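Local coordinates for dipicolinate synthase subunit B (Bacillus halodurans, PDB 3LQK), which probably forms one subunit of the oxidoreductase dipicolinate synthase, which makes the dipicolinate of bacterial spores, and belongs to the flavoprotein family, at residues 10-15 against 26-31; 22-27 against 171-176; 38-43 against 69-74; 88-93 against 110-115. All coordinates share one frame; numbering follows the deposited sequence.

Contact 1: 10-15 against 26-31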
loop_
_atom_site.group_PDB
_atom_site.type_symbol
_atom_site.label_atom_id
_atom_site.label_comp_id
_atom_site.label_asym_id
_atom_site.label_seq_id
_atom_site.Cartn_x
_atom_site.Cartn_y
_atom_site.Cartn_z
ATOM N N VAL A 10 21.472 -11.294 -22.080
ATOM C CA VAL A 10 21.124 -10.230 -21.151
ATOM C C VAL A 10 20.417 -9.133 -21.932
ATOM O O VAL A 10 20.865 -8.720 -23.006
ATOM C CB VAL A 10 22.378 -9.636 -20.552
ATOM C CG1 VAL A 10 22.051 -8.440 -19.627
ATOM C CG2 VAL A 10 23.212 -10.729 -19.852
ATOM N N GLY A 11 19.260 -8.716 -21.458
ATOM C CA GLY A 11 18.551 -7.626 -22.025
ATOM C C GLY A 11 19.009 -6.376 -21.303
ATOM O O GLY A 11 19.276 -6.413 -20.096
ATOM N N PHE A 12 19.082 -5.262 -22.016
ATOM C CA PHE A 12 19.576 -3.974 -21.450
ATOM C C PHE A 12 18.630 -2.873 -21.903
ATOM O O PHE A 12 18.694 -2.363 -23.017
ATOM C CB PHE A 12 21.009 -3.716 -21.917
ATOM C CG PHE A 12 21.803 -2.811 -21.028
ATOM C CD1 PHE A 12 23.011 -3.233 -20.524
ATOM C CD2 PHE A 12 21.370 -1.508 -20.744
ATOM C CE1 PHE A 12 23.774 -2.399 -19.714
ATOM C CE2 PHE A 12 22.104 -0.669 -19.905
ATOM C CZ PHE A 12 23.312 -1.108 -19.404
ATOM N N GLY A 13 17.702 -2.556 -21.034
ATOM C CA GLY A 13 16.763 -1.474 -21.254
ATOM C C GLY A 13 17.161 -0.151 -20.664
ATOM O O GLY A 13 17.664 -0.048 -19.541
ATOM N N LEU A 14 16.911 0.877 -21.453
ATOM C CA LEU A 14 17.251 2.259 -21.157
ATOM C C LEU A 14 15.981 3.035 -21.013
ATOM O O LEU A 14 15.067 2.984 -21.887
ATOM C CB LEU A 14 18.074 2.801 -22.304
ATOM C CG LEU A 14 19.275 1.904 -22.683
ATOM C CD1 LEU A 14 19.776 2.160 -24.123
ATOM C CD2 LEU A 14 20.394 2.181 -21.714
ATOM N N THR A 15 15.876 3.757 -19.919
ATOM C CA THR A 15 14.725 4.652 -19.789
ATOM C C THR A 15 15.149 6.129 -19.651
ATOM O O THR A 15 16.250 6.410 -19.227
ATOM C CB THR A 15 13.829 4.246 -18.570
ATOM O OG1 THR A 15 14.515 4.519 -17.337
ATOM C CG2 THR A 15 13.411 2.771 -18.627
ATOM N N PRO A 26 28.908 2.406 -21.541
ATOM C CA PRO A 26 30.167 1.720 -21.239
ATOM C C PRO A 26 29.935 0.402 -20.474
ATOM O O PRO A 26 30.751 -0.555 -20.601
ATOM C CB PRO A 26 30.934 2.739 -20.388
ATOM C CG PRO A 26 30.354 4.092 -20.805
ATOM C CD PRO A 26 28.909 3.796 -21.074
ATOM N N GLN A 27 28.850 0.335 -19.694
ATOM C CA GLN A 27 28.556 -0.923 -18.974
ATOM C C GLN A 27 27.953 -1.955 -19.917
ATOM O O GLN A 27 28.243 -3.167 -19.801
ATOM C CB GLN A 27 27.639 -0.681 -17.789
ATOM C CG GLN A 27 28.201 0.265 -16.765
ATOM C CD GLN A 27 29.611 -0.107 -16.367
ATOM O OE1 GLN A 27 29.943 -1.290 -16.152
ATOM N NE2 GLN A 27 30.462 0.891 -16.292
HETATM N N MSE A 28 27.147 -1.481 -20.876
HETATM C CA MSE A 28 26.658 -2.388 -21.925
HETATM C C MSE A 28 27.849 -3.011 -22.690
HETATM O O MSE A 28 27.873 -4.202 -23.008
HETATM C CB MSE A 28 25.736 -1.627 -22.885
HETATM C CG MSE A 28 25.062 -2.516 -23.872
HETATM SE SE MSE A 28 24.050 -1.607 -25.263
HETATM C CE MSE A 28 22.657 -0.820 -24.142
ATOM N N GLU A 29 28.827 -2.173 -22.988
ATOM C CA GLU A 29 30.013 -2.602 -23.679
ATOM C C GLU A 29 30.829 -3.634 -22.855
ATOM O O GLU A 29 31.242 -4.668 -23.401
ATOM C CB GLU A 29 30.848 -1.374 -24.096
ATOM C CG GLU A 29 32.328 -1.747 -24.434
ATOM C CD GLU A 29 32.494 -2.502 -25.748
ATOM O OE1 GLU A 29 31.521 -2.501 -26.541
ATOM O OE2 GLU A 29 33.630 -3.067 -26.005
ATOM N N ARG A 30 31.006 -3.411 -21.553
ATOM C CA ARG A 30 31.647 -4.421 -20.699
ATOM C C ARG A 30 30.941 -5.769 -20.707
ATOM O O ARG A 30 31.590 -6.810 -20.654
ATOM C CB ARG A 30 31.672 -4.026 -19.223
ATOM C CG ARG A 30 32.859 -3.345 -18.766
ATOM C CD ARG A 30 32.633 -2.768 -17.369
ATOM N NE ARG A 30 33.121 -3.650 -16.305
ATOM C CZ ARG A 30 32.843 -3.488 -15.016
ATOM N NH1 ARG A 30 32.026 -2.493 -14.608
ATOM N NH2 ARG A 30 33.400 -4.299 -14.147
ATOM N N LEU A 31 29.618 -5.773 -20.674
ATOM C CA LEU A 31 28.926 -7.059 -20.700
ATOM C C LEU A 31 29.263 -7.805 -21.985
ATOM O O LEU A 31 29.492 -8.983 -21.931
ATOM C CB LEU A 31 27.410 -6.895 -20.570
ATOM C CG LEU A 31 26.824 -6.251 -19.327
ATOM C CD1 LEU A 31 25.258 -6.267 -19.423
ATOM C CD2 LEU A 31 27.382 -7.033 -18.128
#
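The Phe12 ring carries Met28 over one face and Leu31 at its edge. Selenomethionine Met28 lays its CE methyl over that face, 4.1 Å from the ring centroid and 28° off the normal, a CH-pi contact. Met28 SE stands above the same face, 5.3 Å from the Phe12 centroid, a Met-aromatic arrangement, while Met28 CB sits over it nearer the rim and Phe12 CE1 comes to 3.6 Å from Met28 CA. The chain of Met28 runs straight out from the helix and turns at its last torsion (chi3 -66°), which swings the methyl back across the ring. Near the ring plane Leu31 CD1 meets Phe12 CD1 at 3.9 Å, and the same methyl touches Val10 CG1, also at 3.9 Å. Leu14 CD1 touches Met28 CE from the flank at 4.1 Å. A serine in place of Phe12 would probably open a gap beneath the Met28 methyl and remove the ring face that holds it. Val38 of the next strand joins the same apolar layer. The strand and helix segments run nearly antiparallel (172°), axes 10.5 Å apart: the first strand and helix of the beta-alpha-beta unit 9-13, 25-33 and 37-41, as in Rossmann-like flavoprotein folds.

Contact 2: 22-27 against 171-176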
loop_
_atom_site.group_PDB
_atom_site.type_symbol
_atom_site.label_atom_id
_atom_site.label_comp_id
_atom_site.label_asym_id
_atom_site.label_seq_id
_atom_site.Cartn_x
_atom_site.Cartn_y
_atom_site.Cartn_z
ATOM N N HIS A 22 25.147 8.064 -21.438
ATOM C CA HIS A 22 26.608 7.990 -21.456
ATOM C C HIS A 22 27.146 7.319 -20.168
ATOM O O HIS A 22 28.285 6.841 -20.116
ATOM C CB HIS A 22 27.254 9.360 -21.667
ATOM C CG HIS A 22 27.060 10.285 -20.517
ATOM N ND1 HIS A 22 27.937 10.339 -19.447
ATOM C CD2 HIS A 22 26.061 11.164 -20.236
ATOM C CE1 HIS A 22 27.500 11.241 -18.573
ATOM N NE2 HIS A 22 26.358 11.745 -19.020
ATOM N N GLU A 23 26.333 7.307 -19.132
ATOM C CA GLU A 23 26.715 6.627 -17.895
ATOM C C GLU A 23 26.488 5.100 -17.945
ATOM O O GLU A 23 27.159 4.362 -17.207
ATOM C CB GLU A 23 25.948 7.266 -16.737
ATOM C CG GLU A 23 24.391 7.263 -16.934
ATOM C CD GLU A 23 23.695 8.526 -16.392
ATOM O OE1 GLU A 23 24.356 9.606 -16.270
ATOM O OE2 GLU A 23 22.470 8.417 -16.093
ATOM N N VAL A 24 25.620 4.597 -18.832
ATOM C CA VAL A 24 25.383 3.136 -18.888
ATOM C C VAL A 24 25.948 2.456 -20.133
ATOM O O VAL A 24 26.212 1.295 -20.065
ATOM C CB VAL A 24 23.880 2.750 -18.721
ATOM C CG1 VAL A 24 23.356 3.225 -17.389
ATOM C CG2 VAL A 24 23.011 3.381 -19.896
ATOM N N LEU A 25 26.147 3.148 -21.267
ATOM C CA LEU A 25 26.633 2.443 -22.498
ATOM C C LEU A 25 28.000 1.771 -22.307
ATOM O O LEU A 25 28.227 0.689 -22.819
ATOM C CB LEU A 25 26.671 3.381 -23.717
ATOM C CG LEU A 25 25.239 3.765 -24.192
ATOM C CD1 LEU A 25 25.268 4.766 -25.349
ATOM C CD2 LEU A 25 24.438 2.521 -24.540
ATOM N N PRO A 26 28.908 2.406 -21.541
ATOM C CA PRO A 26 30.167 1.720 -21.239
ATOM C C PRO A 26 29.935 0.402 -20.474
ATOM O O PRO A 26 30.751 -0.555 -20.601
ATOM C CB PRO A 26 30.934 2.739 -20.388
ATOM C CG PRO A 26 30.354 4.092 -20.805
ATOM C CD PRO A 26 28.909 3.796 -21.074
ATOM N N GLN A 27 28.850 0.335 -19.694
ATOM C CA GLN A 27 28.556 -0.923 -18.974
ATOM C C GLN A 27 27.953 -1.955 -19.917
ATOM O O GLN A 27 28.243 -3.167 -19.801
ATOM C CB GLN A 27 27.639 -0.681 -17.789
ATOM C CG GLN A 27 28.201 0.265 -16.765
ATOM C CD GLN A 27 29.611 -0.107 -16.367
ATOM O OE1 GLN A 27 29.943 -1.290 -16.152
ATOM N NE2 GLN A 27 30.462 0.891 -16.292
ATOM N N ALA A 171 22.278 4.887 -8.839
ATOM C CA ALA A 171 23.118 3.687 -8.807
ATOM C C ALA A 171 24.557 4.009 -9.222
ATOM O O ALA A 171 24.800 4.922 -9.990
ATOM C CB ALA A 171 22.534 2.558 -9.749
ATOM N N ARG A 172 25.488 3.227 -8.699
ATOM C CA ARG A 172 26.831 3.161 -9.172
ATOM C C ARG A 172 26.846 2.208 -10.325
ATOM O O ARG A 172 26.912 0.980 -10.129
ATOM C CB ARG A 172 27.763 2.618 -8.080
ATOM C CG ARG A 172 29.247 2.683 -8.443
ATOM C CD ARG A 172 30.094 2.120 -7.305
ATOM N NE ARG A 172 30.216 3.035 -6.153
ATOM C CZ ARG A 172 30.730 2.688 -4.958
ATOM N NH1 ARG A 172 30.856 3.601 -3.987
ATOM N NH2 ARG A 172 31.131 1.432 -4.727
HETATM N N MSE A 173 26.860 2.776 -11.522
HETATM C CA MSE A 173 26.708 1.973 -12.729
HETATM C C MSE A 173 27.877 1.030 -12.951
HETATM O O MSE A 173 27.695 -0.026 -13.568
HETATM C CB MSE A 173 26.547 2.867 -13.952
HETATM C CG MSE A 173 25.212 3.698 -13.971
HETATM SE SE MSE A 173 23.639 2.530 -13.591
HETATM C CE MSE A 173 22.351 3.972 -13.538
ATOM N N GLU A 174 29.052 1.408 -12.460
ATOM C CA GLU A 174 30.210 0.494 -12.509
ATOM C C GLU A 174 30.006 -0.829 -11.830
ATOM O O GLU A 174 30.718 -1.789 -12.171
ATOM C CB GLU A 174 31.459 1.076 -11.809
ATOM C CG GLU A 174 32.016 2.229 -12.482
ATOM C CD GLU A 174 33.244 2.866 -11.728
ATOM O OE1 GLU A 174 33.556 2.503 -10.544
ATOM O OE2 GLU A 174 33.879 3.760 -12.346
ATOM N N ALA A 175 29.119 -0.890 -10.840
ATOM C CA ALA A 175 28.759 -2.150 -10.178
ATOM C C ALA A 175 27.778 -3.027 -10.952
ATOM O O ALA A 175 27.353 -4.066 -10.483
ATOM C CB ALA A 175 28.224 -1.891 -8.748
ATOM N N LEU A 176 27.438 -2.664 -12.158
ATOM C CA LEU A 176 26.381 -3.430 -12.871
ATOM C C LEU A 176 26.731 -4.906 -13.119
ATOM O O LEU A 176 25.961 -5.803 -12.715
ATOM C CB LEU A 176 25.978 -2.669 -14.126
ATOM C CG LEU A 176 24.909 -3.127 -15.116
ATOM C CD1 LEU A 176 24.250 -1.856 -15.773
ATOM C CD2 LEU A 176 25.517 -3.975 -16.180
#
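The start of helix 25-33 rests on the short 3-10 turn 173-175 that leads into helix 176-184, and Gln27 and Met173 are the residues that meet at the centre. Gln27 CG lies against the backbone oxygen Met173 O at 3.2 Å. That oxygen already accepts a hydrogen bond from Leu176 N (3.0 Å), so the glutamine chain packs against an occupied carbonyl. A bend at chi2 (-50°) folds the Gln27 amide over the turn, where NE2 comes within 3.8 Å of Glu174 CA. Gln27 OE1 takes a hydrogen bond from Arg30 NH1 of 2.9 Å, with an N-H...O angle of 145°. The same nitrogen of Arg30 also donates to Glu174 O. Arg30 therefore ties the helix to the turn from the flank, joining segments some 144 residues apart in the chain that both pack on the mixed, mainly parallel sheet of this flavoprotein fold. With an alanine here in place of Gln27, Arg30 NH1 would probably lose one of its two acceptors and the Met173 carbonyl its cover. Deeper in, selenomethionine Met173 bends early, at chi2, and brings SE to 3.9 Å from Val24 CG1, the two side chains crossing obliquely. Met173 CB also lies 3.6 Å from Glu23 O. Leu176 CD1 packs beside the glutamine, 4.1 Å from Gln27 CB. Beneath this layer Ala93 of strand 89-95 touches Val24 and Met173, and Ile155 of strand 152-159 touches Met173 and Leu176.

Contact 3: 38-43 against 69-74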
loop_
_atom_site.group_PDB
_atom_site.type_symbol
_atom_site.label_atom_id
_atom_site.label_comp_id
_atom_site.label_asym_id
_atom_site.label_seq_id
_atom_site.Cartn_x
_atom_site.Cartn_y
_atom_site.Cartn_z
ATOM N N VAL A 38 23.894 -9.223 -25.720
ATOM C CA VAL A 38 23.135 -8.134 -25.157
ATOM C C VAL A 38 22.118 -7.626 -26.153
ATOM O O VAL A 38 22.473 -7.137 -27.251
ATOM C CB VAL A 38 24.017 -6.996 -24.697
ATOM C CG1 VAL A 38 23.186 -5.951 -23.964
ATOM C CG2 VAL A 38 25.197 -7.569 -23.773
ATOM N N THR A 39 20.853 -7.708 -25.734
ATOM C CA THR A 39 19.761 -7.127 -26.479
ATOM C C THR A 39 19.303 -5.811 -25.884
ATOM O O THR A 39 18.816 -5.798 -24.743
ATOM C CB THR A 39 18.594 -8.078 -26.516
ATOM O OG1 THR A 39 19.015 -9.263 -27.189
ATOM C CG2 THR A 39 17.360 -7.445 -27.271
ATOM N N PRO A 40 19.421 -4.705 -26.638
ATOM C CA PRO A 40 18.928 -3.422 -26.131
ATOM C C PRO A 40 17.404 -3.286 -26.253
ATOM O O PRO A 40 16.797 -3.718 -27.270
ATOM C CB PRO A 40 19.648 -2.378 -27.003
ATOM C CG PRO A 40 20.582 -3.187 -27.896
ATOM C CD PRO A 40 20.006 -4.546 -27.977
ATOM N N PHE A 41 16.810 -2.733 -25.211
ATOM C CA PHE A 41 15.390 -2.382 -25.171
ATOM C C PHE A 41 15.237 -0.877 -24.915
ATOM O O PHE A 41 15.944 -0.321 -24.074
ATOM C CB PHE A 41 14.689 -3.094 -24.025
ATOM C CG PHE A 41 14.480 -4.567 -24.222
ATOM C CD1 PHE A 41 13.217 -5.080 -24.323
ATOM C CD2 PHE A 41 15.545 -5.440 -24.169
ATOM C CE1 PHE A 41 13.008 -6.447 -24.451
ATOM C CE2 PHE A 41 15.357 -6.803 -24.353
ATOM C CZ PHE A 41 14.080 -7.303 -24.495
ATOM N N VAL A 42 14.334 -0.211 -25.619
ATOM C CA VAL A 42 14.143 1.235 -25.474
ATOM C C VAL A 42 12.659 1.564 -25.404
ATOM O O VAL A 42 11.826 0.702 -25.615
ATOM C CB VAL A 42 14.817 2.045 -26.597
ATOM C CG1 VAL A 42 16.377 1.971 -26.510
ATOM C CG2 VAL A 42 14.271 1.662 -27.971
ATOM N N THR A 43 12.317 2.794 -25.038
ATOM C CA THR A 43 10.958 3.044 -24.547
ATOM C C THR A 43 10.083 3.510 -25.687
ATOM O O THR A 43 8.857 3.478 -25.580
ATOM C CB THR A 43 10.891 4.073 -23.414
ATOM O OG1 THR A 43 11.574 5.259 -23.836
ATOM C CG2 THR A 43 11.523 3.521 -22.096
ATOM N N GLU A 69 22.613 -7.087 -31.854
ATOM C CA GLU A 69 21.229 -7.524 -31.599
ATOM C C GLU A 69 20.253 -6.386 -31.943
ATOM O O GLU A 69 20.475 -5.251 -31.530
ATOM C CB GLU A 69 21.083 -7.974 -30.136
ATOM C CG GLU A 69 21.910 -9.202 -29.791
ATOM C CD GLU A 69 21.503 -10.435 -30.608
ATOM O OE1 GLU A 69 20.274 -10.638 -30.862
ATOM O OE2 GLU A 69 22.425 -11.201 -30.973
ATOM N N PRO A 70 19.193 -6.667 -32.726
ATOM C CA PRO A 70 18.176 -5.648 -32.988
ATOM C C PRO A 70 17.612 -5.007 -31.700
ATOM O O PRO A 70 17.287 -5.714 -30.708
ATOM C CB PRO A 70 17.083 -6.423 -33.723
ATOM C CG PRO A 70 17.786 -7.533 -34.361
ATOM C CD PRO A 70 18.867 -7.933 -33.405
ATOM N N ILE A 71 17.526 -3.674 -31.732
ATOM C CA ILE A 71 16.982 -2.871 -30.659
ATOM C C ILE A 71 15.480 -3.159 -30.524
ATOM O O ILE A 71 14.738 -3.107 -31.492
ATOM C CB ILE A 71 17.214 -1.392 -30.978
ATOM C CG1 ILE A 71 18.739 -1.146 -30.988
ATOM C CG2 ILE A 71 16.463 -0.465 -29.945
ATOM C CD1 ILE A 71 19.181 0.251 -31.279
ATOM N N VAL A 72 15.045 -3.548 -29.336
ATOM C CA VAL A 72 13.646 -3.840 -29.118
ATOM C C VAL A 72 12.975 -2.531 -28.711
ATOM O O VAL A 72 13.161 -2.034 -27.587
ATOM C CB VAL A 72 13.456 -4.910 -28.051
ATOM C CG1 VAL A 72 11.999 -5.153 -27.840
ATOM C CG2 VAL A 72 14.183 -6.212 -28.415
ATOM N N ASP A 73 12.199 -1.979 -29.634
ATOM C CA ASP A 73 11.587 -0.694 -29.470
ATOM C C ASP A 73 10.071 -0.687 -29.633
ATOM O O ASP A 73 9.505 0.356 -29.835
ATOM C CB ASP A 73 12.201 0.291 -30.440
ATOM C CG ASP A 73 11.948 -0.057 -31.908
ATOM O OD1 ASP A 73 11.470 -1.172 -32.223
ATOM O OD2 ASP A 73 12.262 0.827 -32.747
ATOM N N SER A 74 9.422 -1.847 -29.473
ATOM C CA SER A 74 7.968 -1.962 -29.612
ATOM C C SER A 74 7.499 -3.122 -28.745
ATOM O O SER A 74 8.300 -4.023 -28.422
ATOM C CB SER A 74 7.591 -2.264 -31.069
ATOM O OG SER A 74 8.014 -3.580 -31.424
HETATM O O HOH W 1 17.957 -10.040 -29.617
#
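Phe41 and Val72 lie side by side and point the same way, with the valine over one face of the ring. Val72 CB stands 3.9 Å from the ring centroid, 19° off the normal, a CH-pi contact displaced toward the rim, and CG1 follows along the CD1 side of the ring. With CG1 anti to the backbone N (chi1 179°), the other methyl of Val72, CG2, is left to meet Thr39 CG2 at 3.6 Å. Phe81 adds an edge-to-face contact to the Phe41 ring. Away from this ring, Ile71 crosses Pro40 at about a right angle and meets Val42 at a slant, Ile71 CG2 to Val42 CG2 being 3.6 Å. Val42 CG2 also lies alongside Asp73 CB at 3.5 Å, while Asp73 OD1 forms a salt bridge with Lys77 and OD2 takes a hydrogen bond from Val46 N. At the other end a water joins Thr39 OG1 to Glu69, donating to Glu69 OE1 over 2.7 Å; Thr39 OG1 is further bonded to His9 NE2. Two backbone hydrogen bonds align these side chains: the nearly straight Val72 N to Pro40 O (2.7 Å) and Val42 N to Val72 O (2.9 Å). Both flank Phe41, whose own backbone pairs with strand 9-13 on the other edge. The segments run almost in the same direction, 16° apart, so this is a single parallel beta bridge by which the chain, returning after helix 58-66, docks on strand 37-41 of the central sheet of this Flavoprotein-family domain, probably Rossmann-like.

Contact 4: 88-93 against 110-115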
loop_
_atom_site.group_PDB
_atom_site.type_symbol
_atom_site.label_atom_id
_atom_site.label_comp_id
_atom_site.label_asym_id
_atom_site.label_seq_id
_atom_site.Cartn_x
_atom_site.Cartn_y
_atom_site.Cartn_z
ATOM N N ASP A 88 18.312 -14.598 -19.935
ATOM C CA ASP A 88 18.826 -14.977 -18.602
ATOM C C ASP A 88 18.771 -13.859 -17.555
ATOM O O ASP A 88 18.777 -14.112 -16.338
ATOM C CB ASP A 88 20.263 -15.498 -18.749
ATOM C CG ASP A 88 20.353 -16.698 -19.733
ATOM O OD1 ASP A 88 19.625 -17.705 -19.516
ATOM O OD2 ASP A 88 21.058 -16.592 -20.774
ATOM N N CYS A 89 18.732 -12.615 -18.011
ATOM C CA CYS A 89 18.614 -11.518 -17.103
ATOM C C CYS A 89 18.213 -10.292 -17.876
ATOM O O CYS A 89 18.650 -10.067 -19.012
ATOM C CB CYS A 89 19.985 -11.279 -16.427
ATOM S SG CYS A 89 20.065 -9.853 -15.232
HETATM N N MSE A 90 17.421 -9.455 -17.240
HETATM C CA MSE A 90 17.061 -8.206 -17.823
HETATM C C MSE A 90 17.598 -7.110 -16.939
HETATM O O MSE A 90 17.351 -7.119 -15.726
HETATM C CB MSE A 90 15.535 -8.118 -17.899
HETATM C CG MSE A 90 14.972 -6.789 -18.379
HETATM SE SE MSE A 90 15.117 -6.551 -20.288
HETATM C CE MSE A 90 14.824 -4.669 -20.314
ATOM N N VAL A 91 18.273 -6.139 -17.531
ATOM C CA VAL A 91 18.759 -4.959 -16.822
ATOM C C VAL A 91 17.920 -3.774 -17.253
ATOM O O VAL A 91 17.594 -3.641 -18.438
ATOM C CB VAL A 91 20.253 -4.669 -17.242
ATOM C CG1 VAL A 91 20.834 -3.463 -16.494
ATOM C CG2 VAL A 91 21.135 -5.900 -16.987
ATOM N N ILE A 92 17.570 -2.892 -16.314
ATOM C CA ILE A 92 16.980 -1.599 -16.623
ATOM C C ILE A 92 17.851 -0.558 -15.977
ATOM O O ILE A 92 17.901 -0.424 -14.727
ATOM C CB ILE A 92 15.572 -1.423 -16.064
ATOM C CG1 ILE A 92 14.633 -2.604 -16.442
ATOM C CG2 ILE A 92 14.944 -0.076 -16.514
ATOM C CD1 ILE A 92 13.253 -2.462 -15.755
ATOM N N ALA A 93 18.603 0.141 -16.823
ATOM C CA ALA A 93 19.470 1.183 -16.361
ATOM C C ALA A 93 19.743 2.227 -17.432
ATOM O O ALA A 93 20.112 1.880 -18.540
ATOM C CB ALA A 93 20.769 0.588 -15.818
ATOM N N SER A 110 5.664 -0.141 -21.781
ATOM C CA SER A 110 6.744 0.236 -22.635
ATOM C C SER A 110 7.485 -1.029 -22.977
ATOM O O SER A 110 7.372 -2.033 -22.248
ATOM C CB SER A 110 7.701 1.248 -21.953
ATOM O OG SER A 110 8.664 0.538 -21.123
ATOM N N PRO A 111 8.251 -0.985 -24.077
ATOM C CA PRO A 111 8.998 -2.142 -24.449
ATOM C C PRO A 111 9.979 -2.610 -23.327
ATOM O O PRO A 111 10.128 -3.816 -23.098
ATOM C CB PRO A 111 9.682 -1.724 -25.767
ATOM C CG PRO A 111 8.890 -0.560 -26.288
ATOM C CD PRO A 111 8.429 0.134 -25.042
ATOM N N VAL A 112 10.580 -1.683 -22.603
ATOM C CA VAL A 112 11.476 -2.010 -21.507
ATOM C C VAL A 112 10.753 -2.771 -20.393
ATOM O O VAL A 112 11.202 -3.797 -19.895
ATOM C CB VAL A 112 12.173 -0.709 -20.946
ATOM C CG1 VAL A 112 13.037 -1.034 -19.718
ATOM C CG2 VAL A 112 13.110 -0.035 -22.001
ATOM N N LEU A 113 9.600 -2.267 -19.994
ATOM C CA LEU A 113 8.856 -2.884 -18.900
ATOM C C LEU A 113 8.302 -4.200 -19.366
ATOM O O LEU A 113 8.119 -5.116 -18.561
ATOM C CB LEU A 113 7.742 -1.960 -18.420
ATOM C CG LEU A 113 8.253 -0.661 -17.776
ATOM C CD1 LEU A 113 7.086 0.208 -17.463
ATOM C CD2 LEU A 113 9.122 -0.924 -16.514
HETATM N N MSE A 114 8.018 -4.321 -20.662
HETATM C CA MSE A 114 7.553 -5.639 -21.164
HETATM C C MSE A 114 8.677 -6.648 -21.129
HETATM O O MSE A 114 8.463 -7.796 -20.766
HETATM C CB MSE A 114 6.940 -5.488 -22.548
HETATM C CG MSE A 114 6.516 -6.759 -23.193
HETATM SE SE MSE A 114 5.021 -7.582 -22.187
HETATM C CE MSE A 114 3.654 -6.298 -22.578
ATOM N N GLY A 115 9.922 -6.220 -21.446
ATOM C CA GLY A 115 11.060 -7.100 -21.289
ATOM C C GLY A 115 11.221 -7.619 -19.849
ATOM O O GLY A 115 11.484 -8.806 -19.616
#
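Ile92 and selenomethionine Met90 of strand 89-95 meet Val112 and Gly115 at the start of helix 111-121. Ile92 CG2 packs on Val112 CG1 at 3.8 Å, the two branched side chains angled against each other, and Ile92 CD1 reaches Leu113 CD2 more loosely, at 4.5 Å. Met90 leaves the strand with CG anti to the backbone N (chi1 175°) and then bends at chi2 (77°). This carries SE past the backbone of Gly115, 4.1 Å from Gly115 C, and sets the CE methyl 3.7 Å from Val112 O. Gly115 presents bare backbone here: a CB at that position would fall about 3.1 Å from the selenium, too tight for this pose of Met90. One step out, Ser110 fixes the beginning of the helix as its N-cap, its OG accepting a nearly straight bond from Leu113 N at 3.2 Å. Ala116 and Thr119, further along the helix, continue the cover over Ile92 and Met90. Strand and helix segments cross at 145° between their N-to-C directions, with axes 9.1 Å apart. The side chains that meet are apolar, with Met90 also resting on the helix backbone, so the fit rests on shape; the capping and helix bonds lie within 110-115, and the strand's backbone bonds to its neighbours in the sheet.

The contacts build outward from strand 9-13, which pairs with strand 37-41 on one edge and strand 89-95 on the other. Strand 9-13 of contact 1 is probably hydrogen-bonded to contact 3 (Phe12 N to Thr39 O, 2.8 Å) and to contact 4 (Gly11 O to Val91 N, 2.8 Å). Contacts 1 and 2 share Pro26 and Gln27, and Phe12 CZ touches Leu176 CD1 at 3.8 Å, so helices 25-33 and 176-184 lie together on one face of the sheet. Helix 111-121 of contact 4 takes the opposite face and reaches contact 3 where Pro111 CB meets Val42 O at 3.2 Å. Contacts 2 and 3 stay apart, with centres about 18 Å from each other.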